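Local atomic coordinates of Cag-Z (Helicobacter pylori, PDB entry 1S2X), a protein that is of unknown function but is encoded in the cag pathogenicity island, which specifies a type IV secretion system. Residues A[44-49]-A[57-62]; A[83-88]-A[176-181]; A[90-95]-A[180-185]. The protein carries 1 engineered substitution. All coordinates share one frame; numbering follows the deposited sequence.

Contact 1 (A[44-49]-A[57-62]); sequences TSLKDS and RRVQEL
R58 meets S45, D48 and S49 through its guanidinium. Its chain runs extended from CG to NE and carries that group over the turn at 45-49, where NH1 gives a weak hydrogen bond to the backbone O of S45 (3.0 Å, bent to 124° at the hydrogen); that oxygen also accepts from the backbone N of D48. One face of the guanidinium is covered by the same turn: S49 CA sits 3.8 Å above the plane over its centre, and D48 O lies over the same face but nearer the rim. S49 OG lies alongside the aliphatic part of the chain, 3.6 Å from R58 CD. The stronger polar partner of R58 is D54, which forms a salt bridge with NE. Residues 44-49 lie in the connection between helix 31-43 and helix 52-68, so the contact folds this connection back onto the helix that follows it.

Apolar contacts are centred on L46. Its CD2 rests 3.7 Å from R58 CB and also meets V59 CG2, while CD1 touches L62 CD2 at 4.0 Å, the two leucines crossing at about a right angle. V59 continues onto I158 of helix 149-158, and L62 onto F38 of helix 31-43.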
loop_
_atom_site.group_PDB
_atom_site.type_symbol
_atom_site.label_atom_id
_atom_site.label_comp_id
_atom_site.label_asym_id
_atom_site.label_seq_id
_atom_site.Cartn_x
_atom_site.Cartn_y
_atom_site.Cartn_z
ATOM N N THR A 44 -1.852 -22.944 -7.241
ATOM C CA THR A 44 -3.075 -23.494 -7.832
ATOM C C THR A 44 -3.561 -24.751 -7.120
ATOM O O THR A 44 -4.774 -24.994 -7.035
ATOM C CB THR A 44 -2.871 -23.816 -9.327
ATOM O OG1 THR A 44 -1.763 -24.719 -9.435
ATOM C CG2 THR A 44 -2.520 -22.571 -10.122
ATOM N N SER A 45 -2.671 -25.582 -6.588
ATOM C CA SER A 45 -3.071 -26.806 -5.895
ATOM C C SER A 45 -3.894 -26.579 -4.633
ATOM O O SER A 45 -4.551 -27.525 -4.163
ATOM C CB SER A 45 -1.825 -27.639 -5.556
ATOM O OG SER A 45 -1.104 -27.105 -4.459
ATOM N N LEU A 46 -3.930 -25.384 -4.048
ATOM C CA LEU A 46 -4.816 -25.122 -2.916
ATOM C C LEU A 46 -6.266 -25.527 -3.232
ATOM O O LEU A 46 -7.030 -25.979 -2.382
ATOM C CB LEU A 46 -4.846 -23.644 -2.523
ATOM C CG LEU A 46 -3.551 -23.051 -1.979
ATOM C CD1 LEU A 46 -3.711 -21.543 -1.845
ATOM C CD2 LEU A 46 -3.172 -23.744 -0.670
ATOM N N LYS A 47 -6.622 -25.336 -4.492
ATOM C CA LYS A 47 -7.967 -25.653 -4.972
ATOM C C LYS A 47 -8.249 -27.142 -4.847
ATOM O O LYS A 47 -9.386 -27.581 -4.689
ATOM C CB LYS A 47 -8.094 -25.181 -6.420
ATOM C CG LYS A 47 -9.454 -25.378 -7.056
ATOM C CD LYS A 47 -9.767 -24.280 -8.060
ATOM C CE LYS A 47 -10.880 -23.373 -7.557
ATOM N NZ LYS A 47 -11.919 -24.135 -6.812
ATOM N N ASP A 48 -7.205 -27.980 -4.905
ATOM C CA ASP A 48 -7.482 -29.408 -4.740
ATOM C C ASP A 48 -7.303 -29.861 -3.298
ATOM O O ASP A 48 -7.103 -31.061 -3.072
ATOM C CB ASP A 48 -6.597 -30.250 -5.663
ATOM C CG ASP A 48 -6.730 -29.839 -7.117
ATOM O OD1 ASP A 48 -5.703 -29.827 -7.826
ATOM O OD2 ASP A 48 -7.855 -29.523 -7.555
ATOM N N SER A 49 -7.361 -28.944 -2.324
ATOM C CA SER A 49 -7.204 -29.399 -0.939
ATOM C C SER A 49 -8.296 -30.407 -0.576
ATOM O O SER A 49 -9.470 -30.222 -0.910
ATOM C CB SER A 49 -7.213 -28.212 0.025
ATOM O OG SER A 49 -6.291 -27.205 -0.370
ATOM N N ARG A 57 -2.402 -27.230 5.664
ATOM C CA ARG A 57 -1.126 -27.872 5.421
ATOM C C ARG A 57 -0.551 -27.368 4.096
ATOM O O ARG A 57 0.643 -27.129 3.964
ATOM C CB ARG A 57 -1.263 -29.389 5.338
ATOM C CG ARG A 57 0.072 -30.068 5.058
ATOM C CD ARG A 57 0.693 -30.483 6.396
ATOM N NE ARG A 57 -0.319 -31.071 7.273
ATOM C CZ ARG A 57 -0.746 -32.324 7.192
ATOM N NH1 ARG A 57 -0.263 -33.162 6.290
ATOM N NH2 ARG A 57 -1.674 -32.758 8.041
ATOM N N ARG A 58 -1.429 -27.211 3.104
ATOM C CA ARG A 58 -0.954 -26.729 1.809
ATOM C C ARG A 58 -0.636 -25.252 1.893
ATOM O O ARG A 58 0.207 -24.731 1.168
ATOM C CB ARG A 58 -2.020 -27.005 0.750
ATOM C CG ARG A 58 -2.190 -28.495 0.466
ATOM C CD ARG A 58 -3.061 -28.735 -0.759
ATOM N NE ARG A 58 -3.475 -30.135 -0.849
ATOM C CZ ARG A 58 -3.730 -30.768 -1.986
ATOM N NH1 ARG A 58 -3.615 -30.147 -3.154
ATOM N NH2 ARG A 58 -4.099 -32.043 -1.929
ATOM N N VAL A 59 -1.317 -24.552 2.799
ATOM C CA VAL A 59 -1.005 -23.129 3.008
ATOM C C VAL A 59 0.344 -22.975 3.705
ATOM O O VAL A 59 1.160 -22.141 3.299
ATOM C CB VAL A 59 -2.111 -22.433 3.810
ATOM C CG1 VAL A 59 -1.657 -21.034 4.237
ATOM C CG2 VAL A 59 -3.404 -22.351 3.013
ATOM N N GLN A 60 0.679 -23.747 4.724
ATOM C CA GLN A 60 2.045 -23.817 5.222
ATOM C C GLN A 60 3.097 -24.057 4.143
ATOM O O GLN A 60 4.117 -23.383 4.024
ATOM C CB GLN A 60 2.202 -24.988 6.217
ATOM C CG GLN A 60 1.565 -24.733 7.570
ATOM C CD GLN A 60 2.145 -25.681 8.610
ATOM O OE1 GLN A 60 3.249 -26.204 8.472
ATOM N NE2 GLN A 60 1.373 -25.869 9.662
ATOM N N GLU A 61 2.901 -25.063 3.295
ATOM C CA GLU A 61 3.873 -25.320 2.225
ATOM C C GLU A 61 3.988 -24.151 1.267
ATOM O O GLU A 61 5.046 -23.847 0.715
ATOM C CB GLU A 61 3.473 -26.598 1.475
ATOM C CG GLU A 61 4.550 -27.182 0.580
ATOM C CD GLU A 61 5.873 -27.334 1.311
ATOM O OE1 GLU A 61 5.915 -28.052 2.332
ATOM O OE2 GLU A 61 6.871 -26.721 0.884
ATOM N N LEU A 62 2.869 -23.466 1.025
ATOM C CA LEU A 62 2.887 -22.262 0.211
ATOM C C LEU A 62 3.763 -21.187 0.846
ATOM O O LEU A 62 4.507 -20.517 0.132
ATOM C CB LEU A 62 1.471 -21.696 -0.009
ATOM C CG LEU A 62 1.364 -20.484 -0.929
ATOM C CD1 LEU A 62 1.936 -20.778 -2.311
ATOM C CD2 LEU A 62 -0.083 -20.029 -1.056
#

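Contact 2 (A[83-88]-A[176-181]); sequences LVLASY and GTKYII
K178 lies across the face of the Y88 ring, and nearly all of its length is used. With CG anti to its own carbonyl carbon (chi1 -79°), the lysine chain sets out towards segment 83-88. CB starts over the ring border, 3.9 Å from Y88 CD2, and CG stays above the same side of the ring, close to both CD2 and CE2. CD remains beside the root of the ring, near Y88 CG, and also meets V84 CG1 at 3.8 Å. CE then settles over the root of the tyrosine, 3.6 Å from Y88 CG and almost as near to CB. Measured to the ring centroid, CE is 4.1 Å away and 29° off the normal, a CH-pi contact over the face. The chain bends at its last torsion, and NZ ends 5.3 Å from the centroid, so any cation-pi attraction is weak at most. The ammonium instead forms a salt bridge with D174, one turn earlier on its own helix.

The far end of the tyrosine is met from another direction. I181 approaches the edge of the ring near its plane, placing CG2 3.5 Å from Y88 OH and CD1 at a similar distance from the same oxygen. K178 and I181, three residues apart on one helix, thus embrace the ring at a face and an edge.

F119 of helix 105-135 also touches the K178 side chain, bringing a third helix up to the contact. The two helical segments run parallel, their directions differing by 1° and their axes 11.2 Å apart, a wide separation bridged by long side chains at the surface of an all-helical bundle.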
loop_
_atom_site.group_PDB
_atom_site.type_symbol
_atom_site.label_atom_id
_atom_site.label_comp_id
_atom_site.label_asym_id
_atom_site.label_seq_id
_atom_site.Cartn_x
_atom_site.Cartn_y
_atom_site.Cartn_z
ATOM N N LEU A 83 7.361 6.537 -0.438
ATOM C CA LEU A 83 6.356 7.312 -1.140
ATOM C C LEU A 83 5.681 8.330 -0.240
ATOM O O LEU A 83 5.523 9.498 -0.582
ATOM C CB LEU A 83 5.267 6.378 -1.711
ATOM C CG LEU A 83 4.136 7.139 -2.418
ATOM C CD1 LEU A 83 4.166 6.836 -3.906
ATOM C CD2 LEU A 83 2.789 6.800 -1.807
ATOM N N VAL A 84 5.249 7.868 0.932
ATOM C CA VAL A 84 4.568 8.742 1.880
ATOM C C VAL A 84 5.473 9.893 2.316
ATOM O O VAL A 84 5.005 11.032 2.396
ATOM C CB VAL A 84 4.082 7.968 3.113
ATOM C CG1 VAL A 84 3.627 8.907 4.228
ATOM C CG2 VAL A 84 2.956 7.029 2.696
ATOM N N LEU A 85 6.732 9.561 2.583
ATOM C CA LEU A 85 7.707 10.549 3.022
ATOM C C LEU A 85 7.917 11.599 1.933
ATOM O O LEU A 85 7.841 12.801 2.195
ATOM C CB LEU A 85 9.014 9.863 3.404
ATOM C CG LEU A 85 10.104 10.760 3.999
ATOM C CD1 LEU A 85 9.645 11.389 5.306
ATOM C CD2 LEU A 85 11.386 9.972 4.199
ATOM N N ALA A 86 8.175 11.101 0.729
ATOM C CA ALA A 86 8.469 11.918 -0.432
ATOM C C ALA A 86 7.305 12.864 -0.760
ATOM O O ALA A 86 7.590 13.982 -1.195
ATOM C CB ALA A 86 8.788 11.093 -1.668
ATOM N N SER A 87 6.090 12.401 -0.551
ATOM C CA SER A 87 4.845 13.124 -0.748
ATOM C C SER A 87 4.708 14.221 0.311
ATOM O O SER A 87 4.291 15.341 0.022
ATOM C CB SER A 87 3.644 12.173 -0.685
ATOM O OG SER A 87 3.527 11.369 -1.847
ATOM N N TYR A 88 5.071 13.872 1.541
ATOM C CA TYR A 88 5.047 14.771 2.681
ATOM C C TYR A 88 6.019 15.940 2.502
ATOM O O TYR A 88 5.684 17.080 2.780
ATOM C CB TYR A 88 5.434 14.043 3.961
ATOM C CG TYR A 88 5.564 14.930 5.179
ATOM C CD1 TYR A 88 6.794 15.129 5.789
ATOM C CD2 TYR A 88 4.451 15.558 5.721
ATOM C CE1 TYR A 88 6.921 15.938 6.903
ATOM C CE2 TYR A 88 4.572 16.365 6.835
ATOM C CZ TYR A 88 5.802 16.550 7.423
ATOM O OH TYR A 88 5.913 17.359 8.530
ATOM N N GLY A 176 -2.156 9.857 8.449
ATOM C CA GLY A 176 -3.136 10.588 9.235
ATOM C C GLY A 176 -2.502 11.670 10.087
ATOM O O GLY A 176 -3.015 12.788 10.218
ATOM N N THR A 177 -1.348 11.363 10.678
ATOM C CA THR A 177 -0.596 12.363 11.427
ATOM C C THR A 177 0.099 13.378 10.538
ATOM O O THR A 177 0.295 14.537 10.919
ATOM C CB THR A 177 0.488 11.682 12.285
ATOM O OG1 THR A 177 -0.199 10.759 13.125
ATOM C CG2 THR A 177 1.203 12.701 13.156
ATOM N N LYS A 178 0.488 12.935 9.342
ATOM C CA LYS A 178 1.148 13.870 8.432
ATOM C C LYS A 178 0.094 14.776 7.806
ATOM O O LYS A 178 0.339 15.935 7.477
ATOM C CB LYS A 178 1.961 13.116 7.385
ATOM C CG LYS A 178 3.313 12.604 7.871
ATOM C CD LYS A 178 3.954 11.709 6.827
ATOM C CE LYS A 178 5.476 11.724 6.906
ATOM N NZ LYS A 178 5.992 10.729 7.891
ATOM N N TYR A 179 -1.106 14.217 7.651
ATOM C CA TYR A 179 -2.236 14.994 7.165
ATOM C C TYR A 179 -2.545 16.112 8.165
ATOM O O TYR A 179 -2.786 17.244 7.760
ATOM C CB TYR A 179 -3.479 14.133 6.955
ATOM C CG TYR A 179 -4.727 14.929 6.649
ATOM C CD1 TYR A 179 -5.667 15.234 7.623
ATOM C CD2 TYR A 179 -4.957 15.383 5.355
ATOM C CE1 TYR A 179 -6.798 15.963 7.323
ATOM C CE2 TYR A 179 -6.086 16.115 5.042
ATOM C CZ TYR A 179 -6.999 16.398 6.030
ATOM O OH TYR A 179 -8.127 17.123 5.722
ATOM N N ILE A 180 -2.564 15.739 9.440
ATOM C CA ILE A 180 -2.771 16.713 10.510
ATOM C C ILE A 180 -1.819 17.886 10.300
ATOM O O ILE A 180 -2.211 19.033 10.133
ATOM C CB ILE A 180 -2.513 16.106 11.895
ATOM C CG1 ILE A 180 -3.582 15.098 12.338
ATOM C CG2 ILE A 180 -2.350 17.190 12.946
ATOM C CD1 ILE A 180 -4.741 15.010 11.367
ATOM N N ILE A 181 -0.540 17.537 10.288
ATOM C CA ILE A 181 0.511 18.531 10.124
ATOM C C ILE A 181 0.271 19.404 8.900
ATOM O O ILE A 181 0.210 20.628 9.010
ATOM C CB ILE A 181 1.890 17.846 10.045
ATOM C CG1 ILE A 181 2.231 16.971 11.252
ATOM C CG2 ILE A 181 2.994 18.866 9.817
ATOM C CD1 ILE A 181 3.693 16.581 11.297
#

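Contact 3 (A[90-95]-A[180-185]); sequences RCKQEK and IILSKN
L182 points its two methyl groups at C91 and K92 of helix 74-101, and K95 reaches back over the backbone that carries them. The leucine has CG anti to its carbonyl carbon (chi1 -78°), which swings a branch that does not start out facing the other helix round until its end meets it. CD1 packs against C91 CB at 3.5 Å, a close apolar contact, and CD2 also comes near that CB. CD2 lies chiefly against the backbone of the next residue, 3.6 Å from K92 N and about as near to K92 CA. The leucine therefore straddles two successive residues of the helix.

K95, one turn after C91, comes from helix 74-101 with CG anti to its backbone N, and its aliphatic portion passes the carbonyl of L182. CD is the atom that approaches most closely, 3.3 Å from L182 O. The chain then bends at its last two torsions and brings NZ beside I181 and K184, 3.6 Å from I181 O, where no hydrogen bond forms, and equally close to K184 CB. The side chains of K95 and K184 cross at a slant, and that of K184 turns its tip away from segment 90-95. A long, weak ion pair with E99 gives the K95 ammonium a partner on its own helix.

F119 of helix 105-135 packs on L182, and I115 of the same helix on C91, so the leucine and cysteine lie on the inner side while the lysines form the outer border. This is a partly buried helix-to-helix contact at the margin of a helical bundle, in which the last part of helix 161-183 packs against helix 74-101 beside helix 105-135.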
loop_
_atom_site.group_PDB
_atom_site.type_symbol
_atom_site.label_atom_id
_atom_site.label_comp_id
_atom_site.label_asym_id
_atom_site.label_seq_id
_atom_site.Cartn_x
_atom_site.Cartn_y
_atom_site.Cartn_z
ATOM N N ARG A 90 7.245 17.001 -0.352
ATOM C CA ARG A 90 6.769 17.872 -1.430
ATOM C C ARG A 90 5.677 18.813 -0.939
ATOM O O ARG A 90 5.701 20.028 -1.142
ATOM C CB ARG A 90 6.260 17.023 -2.593
ATOM C CG ARG A 90 5.700 17.765 -3.788
ATOM C CD ARG A 90 6.540 18.972 -4.177
ATOM N NE ARG A 90 5.765 19.931 -4.971
ATOM C CZ ARG A 90 6.306 20.855 -5.756
ATOM N NH1 ARG A 90 5.523 21.678 -6.436
ATOM N NH2 ARG A 90 7.623 20.964 -5.869
ATOM N N CYS A 91 4.667 18.271 -0.259
ATOM C CA CYS A 91 3.585 19.113 0.239
ATOM C C CYS A 91 4.040 20.114 1.292
ATOM O O CYS A 91 3.485 21.219 1.374
ATOM C CB CYS A 91 2.462 18.236 0.809
ATOM S SG CYS A 91 1.716 17.153 -0.448
ATOM N N LYS A 92 5.031 19.759 2.106
ATOM C CA LYS A 92 5.476 20.655 3.165
ATOM C C LYS A 92 6.142 21.911 2.586
ATOM O O LYS A 92 5.894 22.996 3.114
ATOM C CB LYS A 92 6.435 19.965 4.136
ATOM C CG LYS A 92 6.443 20.624 5.511
ATOM C CD LYS A 92 6.707 19.611 6.609
ATOM C CE LYS A 92 7.474 20.192 7.781
ATOM N NZ LYS A 92 8.800 20.735 7.359
ATOM N N GLN A 93 6.933 21.705 1.551
ATOM C CA GLN A 93 7.645 22.694 0.774
ATOM C C GLN A 93 6.638 23.583 0.046
ATOM O O GLN A 93 6.719 24.810 0.084
ATOM C CB GLN A 93 8.591 22.043 -0.234
ATOM C CG GLN A 93 8.787 22.826 -1.523
ATOM C CD GLN A 93 10.081 22.475 -2.236
ATOM O OE1 GLN A 93 10.349 22.930 -3.352
ATOM N NE2 GLN A 93 10.908 21.658 -1.587
ATOM N N GLU A 94 5.677 22.934 -0.606
ATOM C CA GLU A 94 4.595 23.682 -1.243
ATOM C C GLU A 94 3.922 24.548 -0.180
ATOM O O GLU A 94 3.777 25.760 -0.352
ATOM C CB GLU A 94 3.587 22.758 -1.920
ATOM C CG GLU A 94 4.083 22.124 -3.210
ATOM C CD GLU A 94 2.996 21.447 -4.020
ATOM O OE1 GLU A 94 1.797 21.761 -3.871
ATOM O OE2 GLU A 94 3.359 20.584 -4.848
ATOM N N LYS A 95 3.532 23.895 0.917
ATOM C CA LYS A 95 2.855 24.580 2.009
ATOM C C LYS A 95 3.640 25.811 2.447
ATOM O O LYS A 95 3.077 26.879 2.681
ATOM C CB LYS A 95 2.638 23.665 3.215
ATOM C CG LYS A 95 1.404 24.067 4.018
ATOM C CD LYS A 95 1.323 23.335 5.353
ATOM C CE LYS A 95 1.566 24.290 6.511
ATOM N NZ LYS A 95 0.709 23.957 7.684
ATOM N N ILE A 180 -2.564 15.739 9.440
ATOM C CA ILE A 180 -2.771 16.713 10.510
ATOM C C ILE A 180 -1.819 17.886 10.300
ATOM O O ILE A 180 -2.211 19.033 10.133
ATOM C CB ILE A 180 -2.513 16.106 11.895
ATOM C CG1 ILE A 180 -3.582 15.098 12.338
ATOM C CG2 ILE A 180 -2.350 17.190 12.946
ATOM C CD1 ILE A 180 -4.741 15.010 11.367
ATOM N N ILE A 181 -0.540 17.537 10.288
ATOM C CA ILE A 181 0.511 18.531 10.124
ATOM C C ILE A 181 0.271 19.404 8.900
ATOM O O ILE A 181 0.210 20.628 9.010
ATOM C CB ILE A 181 1.890 17.846 10.045
ATOM C CG1 ILE A 181 2.231 16.971 11.252
ATOM C CG2 ILE A 181 2.994 18.866 9.817
ATOM C CD1 ILE A 181 3.693 16.581 11.297
ATOM N N LEU A 182 0.134 18.794 7.731
ATOM C CA LEU A 182 0.044 19.525 6.479
ATOM C C LEU A 182 -1.208 20.381 6.381
ATOM O O LEU A 182 -1.265 21.365 5.639
ATOM C CB LEU A 182 0.054 18.537 5.305
ATOM C CG LEU A 182 1.414 17.960 4.930
ATOM C CD1 LEU A 182 1.271 16.908 3.834
ATOM C CD2 LEU A 182 2.368 19.054 4.476
ATOM N N SER A 183 -2.252 20.013 7.120
ATOM C CA SER A 183 -3.499 20.741 6.924
ATOM C C SER A 183 -3.697 21.892 7.907
ATOM O O SER A 183 -4.726 22.573 7.793
ATOM C CB SER A 183 -4.667 19.757 7.054
ATOM O OG SER A 183 -4.744 19.283 8.389
ATOM N N LYS A 184 -2.761 22.085 8.823
ATOM C CA LYS A 184 -2.842 23.026 9.924
ATOM C C LYS A 184 -3.492 24.356 9.548
ATOM O O LYS A 184 -2.879 25.191 8.896
ATOM C CB LYS A 184 -1.445 23.326 10.506
ATOM C CG LYS A 184 -1.464 24.569 11.385
ATOM C CD LYS A 184 -2.318 24.321 12.617
ATOM C CE LYS A 184 -1.712 23.242 13.492
ATOM N NZ LYS A 184 -0.957 23.800 14.654
ATOM N N ASN A 185 -4.738 24.515 9.977
ATOM C CA ASN A 185 -5.554 25.687 9.701
ATOM C C ASN A 185 -4.755 26.989 9.776
ATOM O O ASN A 185 -3.620 27.020 10.297
ATOM C CB ASN A 185 -6.742 25.723 10.696
ATOM C CG ASN A 185 -7.580 24.451 10.605
ATOM O OD1 ASN A 185 -8.342 24.269 9.658
ATOM N ND2 ASN A 185 -7.441 23.575 11.602
#

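In the fold
Contacts 2 and 3 are successive parts of a single interface between helix 74-101 and helix 161-183. Their centres are 8 Å apart, they share I180 and I181, and they touch directly where Y88 CD2 packs against L182 CD1 at 3.9 Å. Contact 1 stands well apart, on the other side of the centre of the chain: its centre is 39 Å from that of contact 2 and 47 Å from that of contact 3. Its two segments are separated by only seven residues, and it closes before the other two open, whereas contacts 2 and 3 join segments more than 80 residues apart. In this mainly helical protein without strands, contact 2 lies nearer the middle of the chain than contact 3.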